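Local structure of Exo-beta-1,4-mannosidase (Rhizomucor miehei, 4LYP) at residues Asn61-Met66 against Asn388-Gly393; His291-Asn296 against Met335-Met340; His310-Met315 against Asp365-Lys370. The protein probably releases terminal beta-linked mannose residues by hydrolysis from the non-reducing ends of mannosides, as a fungal family 5 beta-mannosidase that also carries out transglycosylation. All coordinates share one frame; numbering follows the deposited sequence. Where two conformers were deposited one is given.

Contact 1 (Asn61-Met66 against Asn388-Gly393)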
loop_
_atom_site.group_PDB
_atom_site.type_symbol
_atom_site.label_atom_id
_atom_site.label_comp_id
_atom_site.label_asym_id
_atom_site.label_seq_id
_atom_site.Cartn_x
_atom_site.Cartn_y
_atom_site.Cartn_z
ATOM N N ASN A 61 4.189 4.606 -0.353
ATOM C CA ASN A 61 3.737 3.450 -1.143
ATOM C C ASN A 61 4.560 3.391 -2.435
ATOM O O ASN A 61 4.793 4.400 -3.112
ATOM C CB ASN A 61 2.268 3.594 -1.517
ATOM C CG ASN A 61 1.376 3.246 -0.341
ATOM O OD1 ASN A 61 1.044 2.059 -0.138
ATOM N ND2 ASN A 61 0.991 4.241 0.456
ATOM N N TYR A 62 4.987 2.169 -2.760
ATOM C CA TYR A 62 5.806 1.889 -3.957
ATOM C C TYR A 62 5.433 0.499 -4.452
ATOM O O TYR A 62 6.271 -0.414 -4.564
ATOM C CB TYR A 62 7.285 2.004 -3.577
ATOM C CG TYR A 62 8.258 2.060 -4.761
ATOM C CD1 TYR A 62 8.181 3.133 -5.675
ATOM C CD2 TYR A 62 9.275 1.123 -4.910
ATOM C CE1 TYR A 62 9.063 3.235 -6.758
ATOM C CE2 TYR A 62 10.177 1.255 -5.942
ATOM C CZ TYR A 62 10.057 2.277 -6.855
ATOM O OH TYR A 62 10.974 2.317 -7.898
ATOM N N TRP A 63 4.158 0.325 -4.767
ATOM C CA TRP A 63 3.592 -0.947 -5.205
ATOM C C TRP A 63 4.143 -1.391 -6.550
ATOM O O TRP A 63 4.062 -2.583 -6.891
ATOM C CB TRP A 63 2.067 -0.854 -5.255
ATOM C CG TRP A 63 1.625 0.239 -6.201
ATOM C CD1 TRP A 63 1.432 1.598 -5.914
ATOM C CD2 TRP A 63 1.501 0.127 -7.629
ATOM N NE1 TRP A 63 1.237 2.298 -7.071
ATOM C CE2 TRP A 63 1.271 1.447 -8.137
ATOM C CE3 TRP A 63 1.557 -0.967 -8.512
ATOM C CZ2 TRP A 63 1.145 1.689 -9.493
ATOM C CZ3 TRP A 63 1.365 -0.728 -9.864
ATOM C CH2 TRP A 63 1.215 0.577 -10.359
ATOM N N GLN A 64 4.729 -0.474 -7.349
ATOM C CA GLN A 64 5.311 -0.807 -8.643
ATOM C C GLN A 64 6.716 -1.283 -8.543
ATOM O O GLN A 64 7.350 -1.602 -9.539
ATOM C CB GLN A 64 5.199 0.412 -9.600
ATOM C CG GLN A 64 6.130 1.600 -9.275
ATOM C CD GLN A 64 5.641 2.587 -8.248
ATOM O OE1 GLN A 64 4.928 2.243 -7.269
ATOM N NE2 GLN A 64 6.008 3.843 -8.430
ATOM N N GLY A 65 7.257 -1.401 -7.288
ATOM C CA GLY A 65 8.675 -1.726 -7.116
ATOM C C GLY A 65 9.028 -3.065 -7.716
ATOM O O GLY A 65 10.091 -3.231 -8.341
ATOM N N MET A 66 8.217 -4.136 -7.467
ATOM C CA MET A 66 8.555 -5.457 -7.969
ATOM C C MET A 66 8.681 -5.422 -9.486
ATOM O O MET A 66 9.641 -5.951 -10.076
ATOM C CB MET A 66 7.498 -6.434 -7.494
ATOM C CG MET A 66 7.481 -7.768 -8.273
ATOM S SD MET A 66 6.336 -8.985 -7.575
ATOM C CE MET A 66 4.776 -8.180 -7.927
ATOM N N ASN A 388 2.135 6.394 5.150
ATOM C CA ASN A 388 2.731 6.083 3.842
ATOM C C ASN A 388 1.910 6.843 2.821
ATOM O O ASN A 388 0.755 6.461 2.512
ATOM C CB ASN A 388 2.712 4.592 3.483
ATOM C CG ASN A 388 3.375 3.726 4.497
ATOM O OD1 ASN A 388 2.874 3.539 5.605
ATOM N ND2 ASN A 388 4.538 3.147 4.124
ATOM N N PHE A 389 2.417 7.964 2.264
ATOM C CA PHE A 389 1.665 8.661 1.221
ATOM C C PHE A 389 1.527 7.747 -0.003
ATOM O O PHE A 389 2.370 6.879 -0.275
ATOM C CB PHE A 389 2.321 9.999 0.859
ATOM C CG PHE A 389 3.665 9.871 0.209
ATOM C CD1 PHE A 389 3.768 9.805 -1.188
ATOM C CD2 PHE A 389 4.844 9.840 0.924
ATOM C CE1 PHE A 389 4.998 9.634 -1.841
ATOM C CE2 PHE A 389 6.073 9.693 0.318
ATOM C CZ PHE A 389 6.151 9.626 -1.061
ATOM N N TRP A 390 0.391 7.946 -0.704
ATOM C CA TRP A 390 0.097 7.172 -1.929
ATOM C C TRP A 390 0.128 8.159 -3.094
ATOM O O TRP A 390 -0.738 9.002 -3.184
ATOM C CB TRP A 390 -1.268 6.533 -1.816
ATOM C CG TRP A 390 -1.593 5.781 -3.081
ATOM C CD1 TRP A 390 -1.945 6.306 -4.336
ATOM C CD2 TRP A 390 -1.468 4.357 -3.265
ATOM N NE1 TRP A 390 -2.046 5.299 -5.250
ATOM C CE2 TRP A 390 -1.734 4.082 -4.655
ATOM C CE3 TRP A 390 -1.149 3.272 -2.406
ATOM C CZ2 TRP A 390 -1.744 2.771 -5.176
ATOM C CZ3 TRP A 390 -1.124 1.979 -2.938
ATOM C CH2 TRP A 390 -1.427 1.738 -4.313
ATOM N N ALA A 391 1.187 8.072 -3.943
ATOM C CA ALA A 391 2.251 7.071 -3.945
ATOM C C ALA A 391 3.440 7.744 -4.674
ATOM O O ALA A 391 3.269 8.721 -5.385
ATOM C CB ALA A 391 1.868 5.776 -4.643
ATOM N N TYR A 392 4.620 7.170 -4.515
ATOM C CA TYR A 392 5.795 7.777 -5.133
ATOM C C TYR A 392 5.874 7.402 -6.607
ATOM O O TYR A 392 5.908 6.243 -6.951
ATOM C CB TYR A 392 7.078 7.375 -4.405
ATOM C CG TYR A 392 8.269 8.204 -4.867
ATOM C CD1 TYR A 392 8.236 9.601 -4.772
ATOM C CD2 TYR A 392 9.401 7.612 -5.411
ATOM C CE1 TYR A 392 9.301 10.349 -5.178
ATOM C CE2 TYR A 392 10.502 8.386 -5.808
ATOM C CZ TYR A 392 10.414 9.772 -5.690
ATOM O OH TYR A 392 11.449 10.577 -6.119
ATOM N N GLY A 393 5.882 8.408 -7.468
ATOM C CA GLY A 393 6.035 8.208 -8.920
ATOM C C GLY A 393 7.441 8.262 -9.395
ATOM O O GLY A 393 7.776 7.697 -10.437
HETATM O O HOH W 1 7.970 4.857 -10.389
#

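Contact 2 (His291-Asn296 against Met335-Met340). With GAI (guanidine), chain C.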
loop_
_atom_site.group_PDB
_atom_site.type_symbol
_atom_site.label_atom_id
_atom_site.label_comp_id
_atom_site.label_asym_id
_atom_site.label_seq_id
_atom_site.Cartn_x
_atom_site.Cartn_y
_atom_site.Cartn_z
ATOM N N HIS A 291 -6.715 4.174 5.504
ATOM C CA HIS A 291 -6.445 4.758 4.185
ATOM C C HIS A 291 -7.443 5.873 4.054
ATOM O O HIS A 291 -8.657 5.668 4.207
ATOM C CB HIS A 291 -6.763 3.774 3.067
ATOM C CG HIS A 291 -5.954 2.501 3.025
ATOM N ND1 HIS A 291 -6.059 1.597 2.015
ATOM C CD2 HIS A 291 -5.039 1.997 3.897
ATOM C CE1 HIS A 291 -5.246 0.564 2.254
ATOM N NE2 HIS A 291 -4.625 0.772 3.377
ATOM N N CYS A 292 -6.998 7.128 3.760
ATOM C CA CYS A 292 -7.899 8.264 3.705
ATOM C C CYS A 292 -7.936 8.832 2.284
ATOM O O CYS A 292 -6.867 9.288 1.767
ATOM C CB CYS A 292 -7.415 9.345 4.688
ATOM S SG CYS A 292 -8.575 10.775 4.676
ATOM N N TRP A 293 -9.115 8.793 1.649
ATOM C CA TRP A 293 -9.284 9.149 0.225
ATOM C C TRP A 293 -10.390 10.115 -0.024
ATOM O O TRP A 293 -11.492 9.747 -0.414
ATOM C CB TRP A 293 -9.424 7.871 -0.601
ATOM C CG TRP A 293 -8.138 7.101 -0.676
ATOM C CD1 TRP A 293 -7.811 5.890 -0.163
ATOM C CD2 TRP A 293 -6.966 7.613 -1.337
ATOM N NE1 TRP A 293 -6.455 5.595 -0.431
ATOM C CE2 TRP A 293 -5.964 6.660 -1.155
ATOM C CE3 TRP A 293 -6.686 8.797 -2.058
ATOM C CZ2 TRP A 293 -4.700 6.825 -1.729
ATOM C CZ3 TRP A 293 -5.442 8.982 -2.589
ATOM C CH2 TRP A 293 -4.444 8.011 -2.387
ATOM N N VAL A 294 -10.105 11.419 0.194
ATOM C CA VAL A 294 -11.175 12.398 0.161
ATOM C C VAL A 294 -11.848 12.523 -1.222
ATOM O O VAL A 294 -13.076 12.695 -1.294
ATOM C CB VAL A 294 -10.743 13.757 0.732
ATOM C CG1 VAL A 294 -10.651 13.682 2.249
ATOM C CG2 VAL A 294 -9.489 14.333 0.049
ATOM N N GLU A 295 -11.104 12.485 -2.330
ATOM C CA GLU A 295 -11.778 12.629 -3.624
ATOM C C GLU A 295 -12.605 11.365 -3.911
ATOM O O GLU A 295 -13.771 11.464 -4.300
ATOM C CB GLU A 295 -10.750 12.873 -4.736
ATOM C CG GLU A 295 -11.382 12.992 -6.110
ATOM C CD GLU A 295 -10.449 13.317 -7.242
ATOM O OE1 GLU A 295 -9.252 13.614 -6.986
ATOM O OE2 GLU A 295 -10.895 13.263 -8.375
ATOM N N ASN A 296 -12.037 10.170 -3.671
ATOM C CA ASN A 296 -12.738 8.951 -3.998
ATOM C C ASN A 296 -14.029 8.854 -3.236
ATOM O O ASN A 296 -15.014 8.302 -3.742
ATOM C CB ASN A 296 -11.887 7.731 -3.577
ATOM C CG ASN A 296 -10.485 7.722 -4.194
ATOM O OD1 ASN A 296 -9.781 8.718 -4.097
ATOM N ND2 ASN A 296 -10.095 6.614 -4.757
ATOM N N MET A 335 -1.336 5.465 9.011
ATOM C CA MET A 335 -2.160 5.882 7.853
ATOM C C MET A 335 -1.364 5.500 6.602
ATOM O O MET A 335 -0.541 6.292 6.057
ATOM C CB MET A 335 -2.490 7.370 7.861
ATOM C CG MET A 335 -3.316 7.725 6.652
ATOM S SD MET A 335 -4.179 9.334 6.766
ATOM C CE MET A 335 -2.825 10.450 6.841
ATOM N N GLU A 336 -1.553 4.252 6.176
ATOM C CA GLU A 336 -0.664 3.630 5.195
ATOM C C GLU A 336 -1.065 4.004 3.748
ATOM O O GLU A 336 -0.367 3.567 2.832
ATOM C CB GLU A 336 -0.587 2.112 5.361
ATOM C CG GLU A 336 -1.832 1.431 4.907
ATOM C CD GLU A 336 -1.779 -0.083 4.939
ATOM O OE1 GLU A 336 -0.718 -0.628 5.338
ATOM O OE2 GLU A 336 -2.795 -0.704 4.550
ATOM N N GLU A 337 -2.146 4.752 3.571
ATOM C CA GLU A 337 -2.440 5.400 2.273
ATOM C C GLU A 337 -3.110 6.707 2.566
ATOM O O GLU A 337 -4.046 6.781 3.394
ATOM C CB GLU A 337 -3.434 4.632 1.400
ATOM C CG GLU A 337 -2.949 3.253 0.948
ATOM C CD GLU A 337 -3.837 2.682 -0.152
ATOM O OE1 GLU A 337 -4.741 3.371 -0.657
ATOM O OE2 GLU A 337 -3.628 1.486 -0.529
ATOM N N PHE A 338 -2.779 7.720 1.763
ATOM C CA PHE A 338 -3.589 8.939 1.596
ATOM C C PHE A 338 -3.042 9.666 0.408
ATOM O O PHE A 338 -1.858 9.492 0.052
ATOM C CB PHE A 338 -3.587 9.847 2.858
ATOM C CG PHE A 338 -2.296 10.560 3.083
ATOM C CD1 PHE A 338 -1.155 9.936 3.619
ATOM C CD2 PHE A 338 -2.179 11.897 2.673
ATOM C CE1 PHE A 338 0.057 10.609 3.744
ATOM C CE2 PHE A 338 -0.944 12.566 2.822
ATOM C CZ PHE A 338 0.150 11.929 3.365
ATOM N N GLY A 339 -3.844 10.566 -0.167
ATOM C CA GLY A 339 -3.305 11.327 -1.306
ATOM C C GLY A 339 -4.347 12.320 -1.783
ATOM O O GLY A 339 -5.476 12.400 -1.326
ATOM N N MET A 340 -3.895 13.157 -2.744
ATOM C CA MET A 340 -4.733 14.218 -3.327
ATOM C C MET A 340 -4.210 14.495 -4.739
ATOM O O MET A 340 -3.016 14.373 -5.008
ATOM C CB MET A 340 -4.720 15.456 -2.431
ATOM C CG MET A 340 -5.515 16.602 -2.967
ATOM S SD MET A 340 -5.774 17.952 -1.780
ATOM C CE MET A 340 -7.084 17.244 -0.754
HETATM C C GAI C . -9.402 2.804 -3.396
HETATM N N1 GAI C . -8.545 2.998 -2.394
HETATM N N2 GAI C . -10.348 1.880 -3.161
HETATM N N3 GAI C . -9.304 3.386 -4.538
HETATM O O HOH W 2 -7.145 11.810 0.883
HETATM O O HOH W 3 -8.103 12.344 -2.771
#

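Contact 3 (His310-Met315 against Asp365-Lys370)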
loop_
_atom_site.group_PDB
_atom_site.type_symbol
_atom_site.label_atom_id
_atom_site.label_comp_id
_atom_site.label_asym_id
_atom_site.label_seq_id
_atom_site.Cartn_x
_atom_site.Cartn_y
_atom_site.Cartn_z
ATOM N N HIS A 310 -12.743 21.912 3.573
ATOM C CA HIS A 310 -13.530 20.767 4.009
ATOM C C HIS A 310 -12.688 19.479 3.961
ATOM O O HIS A 310 -12.856 18.632 4.834
ATOM C CB HIS A 310 -14.748 20.644 3.092
ATOM C CG HIS A 310 -15.661 19.488 3.424
ATOM N ND1 HIS A 310 -16.147 19.282 4.688
ATOM C CD2 HIS A 310 -16.167 18.491 2.652
ATOM C CE1 HIS A 310 -17.017 18.245 4.657
ATOM N NE2 HIS A 310 -17.018 17.761 3.459
ATOM N N ALA A 311 -11.788 19.315 2.959
ATOM C CA ALA A 311 -10.929 18.135 2.958
ATOM C C ALA A 311 -9.962 18.146 4.135
ATOM O O ALA A 311 -9.722 17.091 4.767
ATOM C CB ALA A 311 -10.139 18.085 1.644
ATOM N N ASN A 312 -9.368 19.322 4.475
ATOM C CA ASN A 312 -8.472 19.393 5.619
ATOM C C ASN A 312 -9.218 19.048 6.904
ATOM O O ASN A 312 -8.688 18.328 7.753
ATOM C CB ASN A 312 -7.843 20.800 5.784
ATOM C CG ASN A 312 -6.844 21.133 4.717
ATOM O OD1 ASN A 312 -6.100 20.249 4.269
ATOM N ND2 ASN A 312 -6.731 22.407 4.376
ATOM N N GLU A 313 -10.457 19.532 7.054
ATOM C CA GLU A 313 -11.187 19.215 8.292
ATOM C C GLU A 313 -11.538 17.739 8.340
ATOM O O GLU A 313 -11.464 17.108 9.420
ATOM C CB GLU A 313 -12.454 20.030 8.266
ATOM C CG GLU A 313 -12.129 21.527 8.435
ATOM C CD GLU A 313 -13.272 22.428 8.133
ATOM O OE1 GLU A 313 -14.394 21.982 7.926
ATOM O OE2 GLU A 313 -13.034 23.653 8.199
ATOM N N TYR A 314 -11.876 17.125 7.197
ATOM C CA TYR A 314 -12.182 15.699 7.160
ATOM C C TYR A 314 -10.950 14.902 7.590
ATOM O O TYR A 314 -11.044 14.011 8.419
ATOM C CB TYR A 314 -12.646 15.273 5.776
ATOM C CG TYR A 314 -13.045 13.820 5.766
ATOM C CD1 TYR A 314 -12.098 12.804 5.554
ATOM C CD2 TYR A 314 -14.369 13.461 6.000
ATOM C CE1 TYR A 314 -12.422 11.475 5.617
ATOM C CE2 TYR A 314 -14.719 12.115 6.018
ATOM C CZ TYR A 314 -13.690 11.124 5.844
ATOM O OH TYR A 314 -14.040 9.809 5.927
ATOM N N MET A 315 -9.794 15.210 7.025
ATOM C CA MET A 315 -8.528 14.537 7.382
ATOM C C MET A 315 -8.269 14.708 8.868
ATOM O O MET A 315 -7.891 13.754 9.544
ATOM C CB MET A 315 -7.394 15.088 6.533
ATOM C CG MET A 315 -6.008 14.667 7.045
ATOM S SD MET A 315 -5.701 12.840 6.929
ATOM C CE MET A 315 -5.218 12.687 5.192
ATOM N N ASP A 365 -0.187 19.958 -1.590
ATOM C CA ASP A 365 0.949 20.258 -0.684
ATOM C C ASP A 365 0.415 20.714 0.634
ATOM O O ASP A 365 0.963 20.290 1.680
ATOM C CB ASP A 365 1.798 21.336 -1.311
ATOM C CG ASP A 365 2.628 20.832 -2.497
ATOM O OD1 ASP A 365 2.505 19.687 -2.881
ATOM O OD2 ASP A 365 3.397 21.675 -2.977
ATOM N N GLU A 366 -0.601 21.569 0.684
ATOM C CA GLU A 366 -1.139 22.023 1.936
ATOM C C GLU A 366 -1.835 20.850 2.694
ATOM O O GLU A 366 -1.672 20.698 3.899
ATOM C CB GLU A 366 -2.154 23.139 1.714
ATOM C CG GLU A 366 -2.880 23.536 2.959
ATOM C CD GLU A 366 -3.919 24.642 2.753
ATOM O OE1 GLU A 366 -3.634 25.569 1.932
ATOM O OE2 GLU A 366 -4.948 24.629 3.458
ATOM N N TYR A 367 -2.567 20.010 1.937
ATOM C CA TYR A 367 -3.227 18.888 2.527
ATOM C C TYR A 367 -2.256 17.930 3.186
ATOM O O TYR A 367 -2.426 17.504 4.329
ATOM C CB TYR A 367 -4.018 18.167 1.413
ATOM C CG TYR A 367 -4.866 17.019 1.870
ATOM C CD1 TYR A 367 -6.043 17.191 2.623
ATOM C CD2 TYR A 367 -4.508 15.703 1.444
ATOM C CE1 TYR A 367 -6.805 16.106 2.918
ATOM C CE2 TYR A 367 -5.314 14.615 1.763
ATOM C CZ TYR A 367 -6.470 14.842 2.485
ATOM O OH TYR A 367 -7.321 13.795 2.795
ATOM N N TYR A 368 -1.151 17.612 2.450
ATOM C CA TYR A 368 -0.102 16.772 3.010
ATOM C C TYR A 368 0.515 17.464 4.235
ATOM O O TYR A 368 0.724 16.812 5.267
ATOM C CB TYR A 368 1.046 16.550 2.002
ATOM C CG TYR A 368 0.908 15.380 1.032
ATOM C CD1 TYR A 368 -0.216 15.167 0.221
ATOM C CD2 TYR A 368 1.990 14.507 0.894
ATOM C CE1 TYR A 368 -0.276 14.082 -0.658
ATOM C CE2 TYR A 368 1.948 13.423 0.013
ATOM C CZ TYR A 368 0.828 13.233 -0.743
ATOM O OH TYR A 368 0.838 12.156 -1.619
ATOM N N GLN A 369 0.845 18.749 4.107
ATOM C CA GLN A 369 1.547 19.403 5.182
ATOM C C GLN A 369 0.723 19.401 6.474
ATOM O O GLN A 369 1.254 19.145 7.556
ATOM C CB GLN A 369 1.921 20.827 4.789
ATOM C CG GLN A 369 2.659 21.553 5.925
ATOM C CD GLN A 369 3.149 22.852 5.419
ATOM O OE1 GLN A 369 2.341 23.772 5.244
ATOM N NE2 GLN A 369 4.392 22.907 5.055
ATOM N N LYS A 370 -0.573 19.652 6.382
ATOM C CA LYS A 370 -1.415 19.663 7.551
ATOM C C LYS A 370 -1.584 18.280 8.129
ATOM O O LYS A 370 -1.600 18.086 9.366
ATOM C CB LYS A 370 -2.755 20.314 7.239
ATOM C CG LYS A 370 -2.578 21.805 7.045
ATOM C CD LYS A 370 -3.858 22.510 6.660
ATOM C CE LYS A 370 -3.723 24.027 6.677
ATOM N NZ LYS A 370 -5.022 24.721 6.254
HETATM O O HOH W 4 -4.966 18.041 5.647
HETATM O O HOH W 5 -8.153 24.612 5.759
#

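Contact 1 (Asn61-Met66 against Asn388-Gly393)
Asn61 and the run from Phe389 to Tyr392 close the TIM barrel here, pairing strand 53-61 in parallel with strand 386-394. The backbone of Asn61 is satisfied on both sides: its N donates to Phe389 O at 2.9 Å, and its O accepts from Tyr392 N at 3.1 Å. The side chain returns to the same acceptor, Asn61 ND2 lying 3.1 Å from Phe389 O. This second bond is straight at hydrogen (164°), yet the donor stands above the carbonyl plane, whereas Asn61 N comes nearly along the C=O axis. Asn61 ND2 also donates to Glu336 O and Asn61 OD1 accepts from Arg97, so the buried amide is engaged at both ends. The amide passes close to the indole of Trp390, Asn61 CG lying 3.3 Å from Trp390 CE3, with the planes turned 50° apart. A cis peptide joins Trp390 to Ala391. Trp63 and Trp390 lie nearly parallel but slid apart, with Trp63 CD1 3.3 Å from Trp390 CH2; Trp63 NE1 is satisfied by Gly411 O. With its chain bent at chi2 (-85°), Gln64 NE2 donates to Tyr392 O at 2.8 Å, and the same nitrogen donates to a water held by Gly393 O.

Contact 2 (His291-Asn296 against Met335-Met340)
His291 meets two successive glutamates in different ways, at its edge and over its face. At the edge, NE2 donates to Glu336 OE2 at 2.6 Å; the bond is almost straight (174°), lies in the imidazole plane and uses the anti lone pair of the oxygen. Glu336 reaches this edge with CG between its backbone N and carbonyl carbon (chi1 73°) and the chain extended beyond. Over the face, Glu337 CG sits 3.6 Å from the ring centroid in a CH-pi contact, and the Glu337 carboxylate stacks with its plane 15° from that of the ring. Trp293 comes to this carboxylate from another direction: its NE1 donates to Glu337 OE1 at 2.8 Å, an oxygen whose position is less sure, with the planes steeply inclined. The far end of the indole lies flat against the backbone, with Trp293 CZ3 3.3 Å from Gly339 N.

The neighbouring parallel barrel strands 288-292 and 333-338 set these groups in place, through Cys292 N donating to Glu337 O at 3.0 Å. Farther along, one water joins Cys292 O, Val294 N and Gly339 O. In a second shell, Glu238 takes His291 ND1, Gln234 takes Glu336 OE1, and Arg97 forms a salt bridge with Glu337 OE2. Trp293 and Asn296 line a pocket occupied by guanidine, which Glu238 also binds. Glu238 lies just beyond strand 230-234 and Glu337 near the C-terminal end of strand 333-338, matching the paired catalytic carboxylates of family 5 hydrolases; the contact probably orients Glu337 between a stacked imidazole, the Arg97 salt bridge and the less certain Trp293 N-H.

Contact 3 (His310-Met315 against Asp365-Lys370)
Helices 308-329 and 362-380 run side by side in nearly the same direction, the axes of the segments 310-315 and 365-370 approaching to 10.1 Å at a crossing angle of -23°, with Asn312 and Tyr367 the nearest CA pair. Tyr367 fills the inner part of the interface. With CG anti to the backbone N (chi1 -175°), its ring reaches across to the other helix, where Ala311 O stands in the ring plane 3.6 Å from Tyr367 CE1. Met315 bends at chi2 and chi3 and crosses the tyrosine at about a right angle; its CE lies 3.4 Å from Tyr367 OH and 3.7 Å from Tyr367 CZ. Asn312 OD1 meets the ring edge at CD1, and the two side chains run past one another in opposite senses, their planes only slightly inclined.

Toward the solvent the contact turns polar. Asn312 ND2 donates to Glu366 OE2 at 3.0 Å, a bent bond of 132° that arrives on the anti side but tilted out of the carboxylate plane. The same oxygen holds Lys370 NZ at 2.8 Å in a salt bridge one turn along its own helix, and the two nitrogens come from opposite faces of the carboxylate plane. A water bridges Asn312 OD1 to Tyr367 O. On the inward side Met315 and Tyr367 both lie against Cys292 of strand 288-292, which places the pair in the helical layer around the TIM barrel. The chemistry is therefore graded: an aromatic and thioether wedge toward the barrel, then an amide with both ends bonded, then an ion pair in which Lys370 probably offsets the charge of Glu366 OE2 and shares that oxygen with Asn312, consistent with the bent amide bond.

How the contacts relate
Contacts 1 and 2 are wholly buried, whereas contact 3 lies farther from the chain's centre and includes an exposed lysine. Strand 333-338, part of contact 2, also borders strand 386-394 of contact 1: Asn388 N probably bonds to Met335 O, and Trp390 packs against Trp293. Contacts 2 and 3 share the succession strand 288-292, helix 308-329, strand 333-338, a beta-alpha-beta crossover, and meet through Val294, Met340 and Tyr367. Contact 1 reaches contact 3 at Phe389 against Tyr368. Chemistry follows depth: amide and backbone bonds close the barrel, carboxylates with ring donors occupy the pocket, and apolar packing edged by an ion pair and an asparagine amide marks the outer layer.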